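Local structure of adenosine deaminase (Burkholderia ambifaria, 4GXW) at residues Ala28-Glu33 and Gln330-Gly335; Asp92-Ile97 and Ala131-Ala136; Asp337-Asp342 and Ala347-Ala352. The protein is a zinc-binding amidohydrolase of the adenosine and AMP deaminase family that probably deaminates a purine such as adenosine or adenine. All blocks are in the same frame, centred on the assembly; numbering follows the deposited sequence. Where two conformers were deposited one is given.

Contact 1. Residues Ala28-Glu33 and Gln330-Gly335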
loop_
_atom_site.group_PDB
_atom_site.type_symbol
_atom_site.label_atom_id
_atom_site.label_comp_id
_atom_site.label_asym_id
_atom_site.label_seq_id
_atom_site.Cartn_x
_atom_site.Cartn_y
_atom_site.Cartn_z
ATOM N N ALA A 28 -7.516 -13.691 10.806
ATOM C CA ALA A 28 -7.860 -14.845 9.981
ATOM C C ALA A 28 -8.351 -14.471 8.581
ATOM O O ALA A 28 -8.279 -15.283 7.656
ATOM C CB ALA A 28 -8.901 -15.698 10.686
ATOM N N LEU A 29 -8.866 -13.250 8.434
ATOM C CA LEU A 29 -9.396 -12.773 7.153
ATOM C C LEU A 29 -8.397 -12.980 6.027
ATOM O O LEU A 29 -7.261 -12.525 6.118
ATOM C CB LEU A 29 -9.704 -11.272 7.215
ATOM C CG LEU A 29 -10.918 -10.739 7.965
ATOM C CD1 LEU A 29 -11.101 -9.259 7.681
ATOM C CD2 LEU A 29 -12.153 -11.524 7.574
ATOM N N PRO A 30 -8.811 -13.654 4.951
ATOM C CA PRO A 30 -7.888 -13.720 3.806
ATOM C C PRO A 30 -7.780 -12.341 3.170
ATOM O O PRO A 30 -8.792 -11.635 3.074
ATOM C CB PRO A 30 -8.554 -14.709 2.845
ATOM C CG PRO A 30 -9.985 -14.807 3.294
ATOM C CD PRO A 30 -10.053 -14.418 4.741
ATOM N N LYS A 31 -6.575 -11.965 2.749
ATOM C CA LYS A 31 -6.322 -10.614 2.283
ATOM C C LYS A 31 -5.469 -10.552 1.038
ATOM O O LYS A 31 -4.614 -11.416 0.797
ATOM C CB LYS A 31 -5.568 -9.819 3.359
ATOM C CG LYS A 31 -6.264 -9.710 4.715
ATOM C CD LYS A 31 -5.312 -9.142 5.768
ATOM C CE LYS A 31 -5.880 -9.236 7.182
ATOM N NZ LYS A 31 -5.931 -10.632 7.750
ATOM N N VAL A 32 -5.715 -9.536 0.218
ATOM C CA VAL A 32 -4.687 -9.064 -0.697
ATOM C C VAL A 32 -4.192 -7.732 -0.153
ATOM O O VAL A 32 -4.902 -7.039 0.587
ATOM C CB VAL A 32 -5.178 -8.888 -2.149
ATOM C CG1 VAL A 32 -5.791 -10.180 -2.665
ATOM C CG2 VAL A 32 -6.170 -7.747 -2.254
ATOM N N GLU A 33 -2.961 -7.386 -0.504
ATOM C CA GLU A 33 -2.431 -6.046 -0.234
ATOM C C GLU A 33 -2.014 -5.443 -1.574
ATOM O O GLU A 33 -1.254 -6.061 -2.331
ATOM C CB GLU A 33 -1.250 -6.055 0.740
ATOM C CG GLU A 33 -0.717 -4.648 1.023
ATOM C CD GLU A 33 -0.063 -4.509 2.376
ATOM O OE1 GLU A 33 0.920 -5.243 2.655
ATOM O OE2 GLU A 33 -0.532 -3.658 3.170
ATOM N N GLN A 330 -17.233 -6.684 1.462
ATOM C CA GLN A 330 -17.157 -5.960 0.201
ATOM C C GLN A 330 -15.745 -5.447 -0.073
ATOM O O GLN A 330 -15.275 -5.520 -1.205
ATOM C CB GLN A 330 -18.182 -4.826 0.147
ATOM C CG GLN A 330 -19.618 -5.322 0.085
ATOM C CD GLN A 330 -19.818 -6.378 -0.988
ATOM O OE1 GLN A 330 -19.480 -6.166 -2.153
ATOM N NE2 GLN A 330 -20.357 -7.534 -0.594
ATOM N N PHE A 331 -15.063 -4.940 0.953
ATOM C CA PHE A 331 -13.689 -4.485 0.760
ATOM C C PHE A 331 -12.778 -5.634 0.308
ATOM O O PHE A 331 -11.890 -5.430 -0.518
ATOM C CB PHE A 331 -13.099 -3.875 2.038
ATOM C CG PHE A 331 -13.820 -2.658 2.550
ATOM C CD1 PHE A 331 -14.647 -1.886 1.739
ATOM C CD2 PHE A 331 -13.668 -2.295 3.876
ATOM C CE1 PHE A 331 -15.290 -0.767 2.243
ATOM C CE2 PHE A 331 -14.314 -1.184 4.388
ATOM C CZ PHE A 331 -15.134 -0.423 3.575
ATOM N N MET A 332 -12.985 -6.820 0.871
ATOM C CA MET A 332 -12.257 -8.013 0.445
ATOM C C MET A 332 -12.497 -8.298 -1.039
ATOM O O MET A 332 -11.554 -8.530 -1.805
ATOM C CB MET A 332 -12.672 -9.231 1.282
ATOM C CG MET A 332 -11.946 -10.501 0.857
ATOM S SD MET A 332 -12.521 -11.977 1.714
ATOM C CE MET A 332 -14.114 -12.211 0.942
ATOM N N LEU A 333 -13.758 -8.254 -1.448
ATOM C CA LEU A 333 -14.093 -8.461 -2.849
ATOM C C LEU A 333 -13.504 -7.369 -3.746
ATOM O O LEU A 333 -13.059 -7.653 -4.862
ATOM C CB LEU A 333 -15.610 -8.578 -3.024
ATOM C CG LEU A 333 -16.240 -9.791 -2.324
ATOM C CD1 LEU A 333 -17.750 -9.697 -2.367
ATOM C CD2 LEU A 333 -15.759 -11.087 -2.970
ATOM N N ASN A 334 -13.474 -6.131 -3.250
ATOM C CA ASN A 334 -12.848 -5.033 -3.987
ATOM C C ASN A 334 -11.364 -5.279 -4.238
ATOM O O ASN A 334 -10.839 -4.961 -5.308
ATOM C CB ASN A 334 -13.029 -3.701 -3.254
ATOM C CG ASN A 334 -14.485 -3.289 -3.121
ATOM O OD1 ASN A 334 -15.369 -3.794 -3.834
ATOM N ND2 ASN A 334 -14.739 -2.347 -2.216
ATOM N N GLY A 335 -10.674 -5.807 -3.236
ATOM C CA GLY A 335 -9.274 -6.169 -3.395
ATOM C C GLY A 335 -9.052 -7.213 -4.480
ATOM O O GLY A 335 -8.078 -7.134 -5.240
#

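Contact 2. Residues Asp92-Ile97 and Ala131-Ala136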
loop_
_atom_site.group_PDB
_atom_site.type_symbol
_atom_site.label_atom_id
_atom_site.label_comp_id
_atom_site.label_asym_id
_atom_site.label_seq_id
_atom_site.Cartn_x
_atom_site.Cartn_y
_atom_site.Cartn_z
ATOM N N ASP A 92 21.549 -7.785 -2.916
ATOM C CA ASP A 92 21.041 -8.738 -1.931
ATOM C C ASP A 92 20.228 -8.091 -0.804
ATOM O O ASP A 92 19.376 -8.738 -0.196
ATOM C CB ASP A 92 22.163 -9.598 -1.350
ATOM C CG ASP A 92 21.627 -10.777 -0.581
ATOM O OD1 ASP A 92 21.184 -11.750 -1.222
ATOM O OD2 ASP A 92 21.615 -10.727 0.663
ATOM N N ASP A 93 20.483 -6.818 -0.526
ATOM C CA ASP A 93 19.713 -6.098 0.481
ATOM C C ASP A 93 18.257 -5.964 0.045
ATOM O O ASP A 93 17.341 -6.064 0.870
ATOM C CB ASP A 93 20.299 -4.707 0.717
ATOM C CG ASP A 93 21.715 -4.748 1.244
ATOM O OD1 ASP A 93 22.139 -5.769 1.840
ATOM O OD2 ASP A 93 22.422 -3.732 1.063
ATOM N N LEU A 94 18.042 -5.747 -1.250
ATOM C CA LEU A 94 16.697 -5.657 -1.816
ATOM C C LEU A 94 16.000 -7.013 -1.774
ATOM O O LEU A 94 14.801 -7.088 -1.489
ATOM C CB LEU A 94 16.748 -5.129 -3.248
ATOM C CG LEU A 94 17.247 -3.686 -3.352
ATOM C CD1 LEU A 94 17.528 -3.305 -4.799
ATOM C CD2 LEU A 94 16.256 -2.722 -2.745
ATOM N N ARG A 95 16.744 -8.082 -2.052
ATOM C CA ARG A 95 16.202 -9.429 -1.916
ATOM C C ARG A 95 15.723 -9.632 -0.481
ATOM O O ARG A 95 14.588 -10.079 -0.240
ATOM C CB ARG A 95 17.258 -10.497 -2.233
ATOM C CG ARG A 95 16.719 -11.924 -2.081
ATOM C CD ARG A 95 17.788 -12.965 -1.752
ATOM N NE ARG A 95 18.638 -12.548 -0.641
ATOM C CZ ARG A 95 18.330 -12.668 0.648
ATOM N NH1 ARG A 95 17.187 -13.223 1.038
ATOM N NH2 ARG A 95 19.190 -12.242 1.565
ATOM N N ARG A 96 16.591 -9.314 0.475
ATOM C CA ARG A 96 16.257 -9.507 1.886
ATOM C C ARG A 96 14.990 -8.764 2.309
ATOM O O ARG A 96 14.101 -9.342 2.953
ATOM C CB ARG A 96 17.432 -9.117 2.791
ATOM C CG ARG A 96 17.141 -9.344 4.263
ATOM C CD ARG A 96 18.345 -9.024 5.119
ATOM N NE ARG A 96 18.034 -9.178 6.536
ATOM C CZ ARG A 96 18.917 -9.054 7.518
ATOM N NH1 ARG A 96 20.181 -8.777 7.245
ATOM N NH2 ARG A 96 18.531 -9.211 8.773
ATOM N N ILE A 97 14.895 -7.482 1.973
ATOM C CA ILE A 97 13.744 -6.727 2.451
ATOM C C ILE A 97 12.449 -7.140 1.745
ATOM O O ILE A 97 11.380 -7.100 2.359
ATOM C CB ILE A 97 13.962 -5.189 2.481
ATOM C CG1 ILE A 97 14.225 -4.616 1.089
ATOM C CG2 ILE A 97 15.099 -4.845 3.444
ATOM C CD1 ILE A 97 14.231 -3.104 1.085
ATOM N N ALA A 131 18.962 -4.052 -13.661
ATOM C CA ALA A 131 18.835 -5.483 -13.932
ATOM C C ALA A 131 19.146 -6.321 -12.698
ATOM O O ALA A 131 18.454 -7.295 -12.401
ATOM C CB ALA A 131 19.730 -5.889 -15.096
ATOM N N ASP A 132 20.187 -5.929 -11.971
ATOM C CA ASP A 132 20.574 -6.641 -10.757
ATOM C C ASP A 132 19.587 -6.413 -9.623
ATOM O O ASP A 132 19.278 -7.326 -8.866
ATOM C CB ASP A 132 21.982 -6.231 -10.325
ATOM C CG ASP A 132 23.018 -6.537 -11.377
ATOM O OD1 ASP A 132 22.893 -7.598 -12.029
ATOM O OD2 ASP A 132 23.950 -5.728 -11.551
ATOM N N ALA A 133 19.092 -5.184 -9.512
ATOM C CA ALA A 133 18.129 -4.859 -8.466
ATOM C C ALA A 133 16.825 -5.630 -8.666
ATOM O O ALA A 133 16.300 -6.243 -7.730
ATOM C CB ALA A 133 17.867 -3.364 -8.434
ATOM N N GLN A 134 16.289 -5.602 -9.883
ATOM C CA GLN A 134 15.037 -6.301 -10.156
ATOM C C GLN A 134 15.198 -7.806 -9.956
ATOM O O GLN A 134 14.327 -8.448 -9.376
ATOM C CB GLN A 134 14.500 -5.999 -11.563
ATOM C CG GLN A 134 13.060 -6.479 -11.728
ATOM C CD GLN A 134 12.607 -6.560 -13.164
ATOM O OE1 GLN A 134 12.009 -5.620 -13.702
ATOM N NE2 GLN A 134 12.864 -7.693 -13.790
ATOM N N ALA A 135 16.312 -8.366 -10.423
ATOM C CA ALA A 135 16.536 -9.796 -10.252
ATOM C C ALA A 135 16.552 -10.178 -8.775
ATOM O O ALA A 135 16.015 -11.210 -8.387
ATOM C CB ALA A 135 17.824 -10.231 -10.935
ATOM N N ALA A 136 17.160 -9.332 -7.950
ATOM C CA ALA A 136 17.253 -9.623 -6.522
ATOM C C ALA A 136 15.875 -9.577 -5.857
ATOM O O ALA A 136 15.525 -10.444 -5.046
ATOM C CB ALA A 136 18.205 -8.659 -5.844
#

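Contact 3. Residues Asp337-Asp342 and Ala347-Ala352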
loop_
_atom_site.group_PDB
_atom_site.type_symbol
_atom_site.label_atom_id
_atom_site.label_comp_id
_atom_site.label_asym_id
_atom_site.label_seq_id
_atom_site.Cartn_x
_atom_site.Cartn_y
_atom_site.Cartn_z
ATOM N N ASP A 337 -11.114 -7.680 -7.089
ATOM C CA ASP A 337 -11.382 -6.970 -8.342
ATOM C C ASP A 337 -10.213 -6.095 -8.772
ATOM O O ASP A 337 -9.910 -6.006 -9.954
ATOM C CB ASP A 337 -12.624 -6.079 -8.215
ATOM C CG ASP A 337 -13.901 -6.867 -8.044
ATOM O OD1 ASP A 337 -13.934 -8.055 -8.427
ATOM O OD2 ASP A 337 -14.884 -6.286 -7.536
ATOM N N GLY A 338 -9.563 -5.452 -7.815
ATOM C CA GLY A 338 -8.491 -4.528 -8.139
ATOM C C GLY A 338 -7.141 -5.162 -8.423
ATOM O O GLY A 338 -6.270 -4.512 -8.988
ATOM N N ALA A 339 -6.958 -6.421 -8.035
ATOM C CA ALA A 339 -5.664 -7.081 -8.177
ATOM C C ALA A 339 -5.253 -7.262 -9.636
ATOM O O ALA A 339 -6.087 -7.395 -10.535
ATOM C CB ALA A 339 -5.668 -8.424 -7.444
ATOM N N TRP A 340 -3.945 -7.292 -9.849
ATOM C CA TRP A 340 -3.387 -7.440 -11.181
ATOM C C TRP A 340 -3.083 -8.909 -11.455
ATOM O O TRP A 340 -1.932 -9.325 -11.587
ATOM C CB TRP A 340 -2.164 -6.540 -11.330
ATOM C CG TRP A 340 -2.554 -5.084 -11.408
ATOM C CD1 TRP A 340 -3.832 -4.576 -11.480
ATOM C CD2 TRP A 340 -1.674 -3.954 -11.431
ATOM N NE1 TRP A 340 -3.786 -3.199 -11.554
ATOM C CE2 TRP A 340 -2.478 -2.795 -11.515
ATOM C CE3 TRP A 340 -0.288 -3.807 -11.365
ATOM C CZ2 TRP A 340 -1.936 -1.508 -11.561
ATOM C CZ3 TRP A 340 0.247 -2.533 -11.413
ATOM C CH2 TRP A 340 -0.575 -1.404 -11.513
ATOM N N VAL A 341 -4.158 -9.690 -11.508
ATOM C CA VAL A 341 -4.100 -11.112 -11.824
ATOM C C VAL A 341 -5.173 -11.392 -12.863
ATOM O O VAL A 341 -6.022 -10.531 -13.121
ATOM C CB VAL A 341 -4.331 -12.005 -10.576
ATOM C CG1 VAL A 341 -3.230 -11.791 -9.551
ATOM C CG2 VAL A 341 -5.713 -11.755 -9.949
ATOM N N ASP A 342 -5.158 -12.581 -13.459
ATOM C CA ASP A 342 -6.137 -12.841 -14.516
ATOM C C ASP A 342 -7.543 -13.152 -13.987
ATOM O O ASP A 342 -7.738 -13.374 -12.780
ATOM C CB ASP A 342 -5.656 -13.896 -15.528
ATOM C CG ASP A 342 -5.425 -15.264 -14.909
ATOM O OD1 ASP A 342 -6.003 -15.571 -13.847
ATOM O OD2 ASP A 342 -4.672 -16.058 -15.512
ATOM N N ALA A 347 -11.876 -15.144 -10.196
ATOM C CA ALA A 347 -13.081 -15.940 -10.002
ATOM C C ALA A 347 -12.863 -16.998 -8.931
ATOM O O ALA A 347 -13.743 -17.236 -8.088
ATOM C CB ALA A 347 -13.512 -16.589 -11.312
ATOM N N ALA A 348 -11.696 -17.641 -8.957
ATOM C CA ALA A 348 -11.379 -18.641 -7.947
ATOM C C ALA A 348 -11.340 -18.018 -6.550
ATOM O O ALA A 348 -11.892 -18.568 -5.596
ATOM C CB ALA A 348 -10.061 -19.345 -8.279
ATOM N N TRP A 349 -10.713 -16.856 -6.426
ATOM C CA TRP A 349 -10.640 -16.197 -5.131
ATOM C C TRP A 349 -12.029 -15.824 -4.631
ATOM O O TRP A 349 -12.339 -16.012 -3.453
ATOM C CB TRP A 349 -9.756 -14.943 -5.200
ATOM C CG TRP A 349 -8.270 -15.227 -5.298
ATOM C CD1 TRP A 349 -7.647 -16.423 -5.103
ATOM C CD2 TRP A 349 -7.235 -14.281 -5.609
ATOM N NE1 TRP A 349 -6.286 -16.281 -5.272
ATOM C CE2 TRP A 349 -6.010 -14.976 -5.585
ATOM C CE3 TRP A 349 -7.226 -12.913 -5.902
ATOM C CZ2 TRP A 349 -4.787 -14.349 -5.845
ATOM C CZ3 TRP A 349 -6.009 -12.293 -6.171
ATOM C CH2 TRP A 349 -4.813 -13.011 -6.134
ATOM N N ARG A 350 -12.878 -15.308 -5.514
ATOM C CA ARG A 350 -14.226 -14.959 -5.070
ATOM C C ARG A 350 -14.970 -16.186 -4.569
ATOM O O ARG A 350 -15.603 -16.147 -3.514
ATOM C CB ARG A 350 -15.039 -14.327 -6.196
ATOM C CG ARG A 350 -14.550 -12.971 -6.625
ATOM C CD ARG A 350 -15.499 -12.345 -7.638
ATOM N NE ARG A 350 -14.832 -11.240 -8.313
ATOM C CZ ARG A 350 -14.293 -11.313 -9.527
ATOM N NH1 ARG A 350 -14.370 -12.434 -10.235
ATOM N NH2 ARG A 350 -13.684 -10.254 -10.039
ATOM N N ALA A 351 -14.891 -17.271 -5.330
ATOM C CA ALA A 351 -15.619 -18.485 -4.985
ATOM C C ALA A 351 -15.121 -19.118 -3.684
ATOM O O ALA A 351 -15.901 -19.736 -2.958
ATOM C CB ALA A 351 -15.552 -19.492 -6.135
ATOM N N ALA A 352 -13.830 -18.985 -3.392
ATOM C CA ALA A 352 -13.256 -19.603 -2.197
ATOM C C ALA A 352 -13.258 -18.683 -0.981
ATOM O O ALA A 352 -13.604 -19.106 0.116
ATOM C CB ALA A 352 -11.849 -20.099 -2.473
HETATM O O HOH W 1 -14.729 -9.568 -6.255
#

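Contact 1. Residues Ala28-Glu33 and Gln330-Gly335
Val-32 and Pro-30 meet one side of helix 325-338 through Gly-335 and Met-332. In the conformer of Val-32 described here, CG2 lies against the Gly-335 backbone, 3.6 Å from Gly-335 O and 3.7 Å from Gly-335 CA. That methyl sits between the valine's own backbone N and carbonyl carbon (chi1 -55°). With no side chain at Gly-335, strand and helix come close here, and Val-32 CA is 6.1 Å from Gly-335 CA. One helical turn earlier, Met-332 stretches its chain toward Pro-30: CG stands opposite the backbone N (chi1 179°) and the bend comes only at chi3. Met-332 SD thus lies 4.1 Å from Pro-30 CG and 4.0 Å from Pro-30 O, a purely van der Waals meeting. Trp-353 of helix 343-371 touches both Pro-30 and Val-32.

Behind this layer, Lys-31 points away from the helix. Its NZ gives a 2.8 Å hydrogen bond to Leu-29 O, in the carbonyl plane and on a lone pair, and further bonds to Phe-26 O and His-108 O. Three carbonyl oxygens hold the buried ammonium, so Lys-31 ties strand 31-33 to the end of helix 20-28 and to the stretch leading into strand 110-117. Asn-334 ND2 bonds Ile-296 O, and Val-32 also touches His-297, both on strand 295-298. A helix packed against both the first strand and strand 295-298 fits the closing seam of a TIM barrel, the fold of this deaminase family.

Contact 2. Residues Asp92-Ile97 and Ala131-Ala136
Arg-95, whose CB packs on Ala-136 across the contact, turns its NE back to Asp-92 OD1 in a 2.7 Å salt bridge that is nearly straight, 169° at the hydrogen. Its NH2 reaches Asp-92 OD2 at 3.0 Å, so the guanidinium holds the carboxylate side-on, one nitrogen to each oxygen. Both oxygens lie close to the guanidinium plane, yet the fit is skewed on the acid's side: NE meets OD1 from well above the carboxylate plane, and NH2 comes to OD2 on its syn side but tilted. A bend at chi3 (49°) folds the arginine back over its own helix to make this grip.

The base of the same side chain meets Ala-136. Arg-95 CB is 3.3 Å from Ala-136 O, and Arg-95 CA makes a CA-H...O contact with that oxygen; Thr-139 is a further neighbour of the arginine on helix 130-148. Because Ala-136 is so small, its CA approaches Arg-95 CA to 4.7 Å. On the more buried flank, Leu-94 sends CD1 to Ala-133 CB at 3.7 Å, beside Thr-122 of helix 119-126, which touches both residues.

Helices 91-106 and 130-148 are neighbours on the outside of the barrel, flanking strand 110-117 in sequence. Their join here is close and mostly apolar, with a weak CA-H...O contact, while the guanidinium is paired with Asp-92 of its own helix, so its charge probably contributes little directly to the join between these two segments.

Contact 3. Residues Asp337-Asp342 and Ala347-Ala352
Two consecutive helices meet at a turn here: helix 325-338 ends, the chain turns through Ala-339 to Asp-342, and the long C-terminal helix 343-371 sets off with Asp-342 as its N-cap. Two separate patches, one charged and one apolar, brace the corner.

In the charged patch, Arg-350 NH2 donates to Asp-337 OD1 at 2.7 Å, an almost straight salt bridge (165° at the hydrogen). Arg-350 runs extended from CG to NE (chi2 -174°), which carries its guanidinium across to the acid. The oxygen lies in the guanidinium plane, and the nitrogen meets it nearly in line with its C-O bond. The two side chains cross at roughly a right angle, with carboxylate and guanidinium planes 45° apart. Arg-350 NE adds only a weak bond to the same OD1, at 3.3 Å. Its stronger partner is the water that accepts a hydrogen bond from NE at 2.7 Å and sits 2.8 Å from Asp-337 OD1, also near the guanidinium plane. Asp-337 OD2 meanwhile forms a salt bridge with Lys-295 of strand 295-298.

Alongside, the six-membered end of the Trp-349 indole points into the turn. Ala-339 CB meets it at the ring edge, 4.1 Å from Trp-349 CZ3. Val-341, whose side chain runs toward the oncoming indole, sets CG2 obliquely 3.8 Å from that same CZ3 and CG1 4.0 Å from Trp-349 CH2. Between these two small residues Trp-340 is the centre of an inverse gamma turn; its ring makes a cation-pi contact with Arg-238. Trp-353 stacks on Trp-349.

With a cation on each of its oxygens, Asp-337 is probably held firmly as a carboxylate; it links the C-terminal helix to a barrel strand, while the indole packs into the corner.

Overall arrangement
From the N terminus, the chain leaves helix 20-28 and enters the first strand, 31-33, one half of contact 1, whose partner comes almost 300 residues later. Within that long excursion contact 2 closes a short loop, joining the helices before and after strand 110-117 in sequence, 91-106 and 130-148, on the outside of the barrel, its centre about 28 Å from that of contact 1. Helix 325-338 then returns to pack on strand 31-33, where a TIM barrel closes. Contact 3 follows in series from the end of that helix, turning back into helix 343-371. Contacts 1 and 3 touch, Val-32 meeting Trp-349 and Leu-333 meeting Arg-350, so the barrel seam and the C-terminal helix pack as one region.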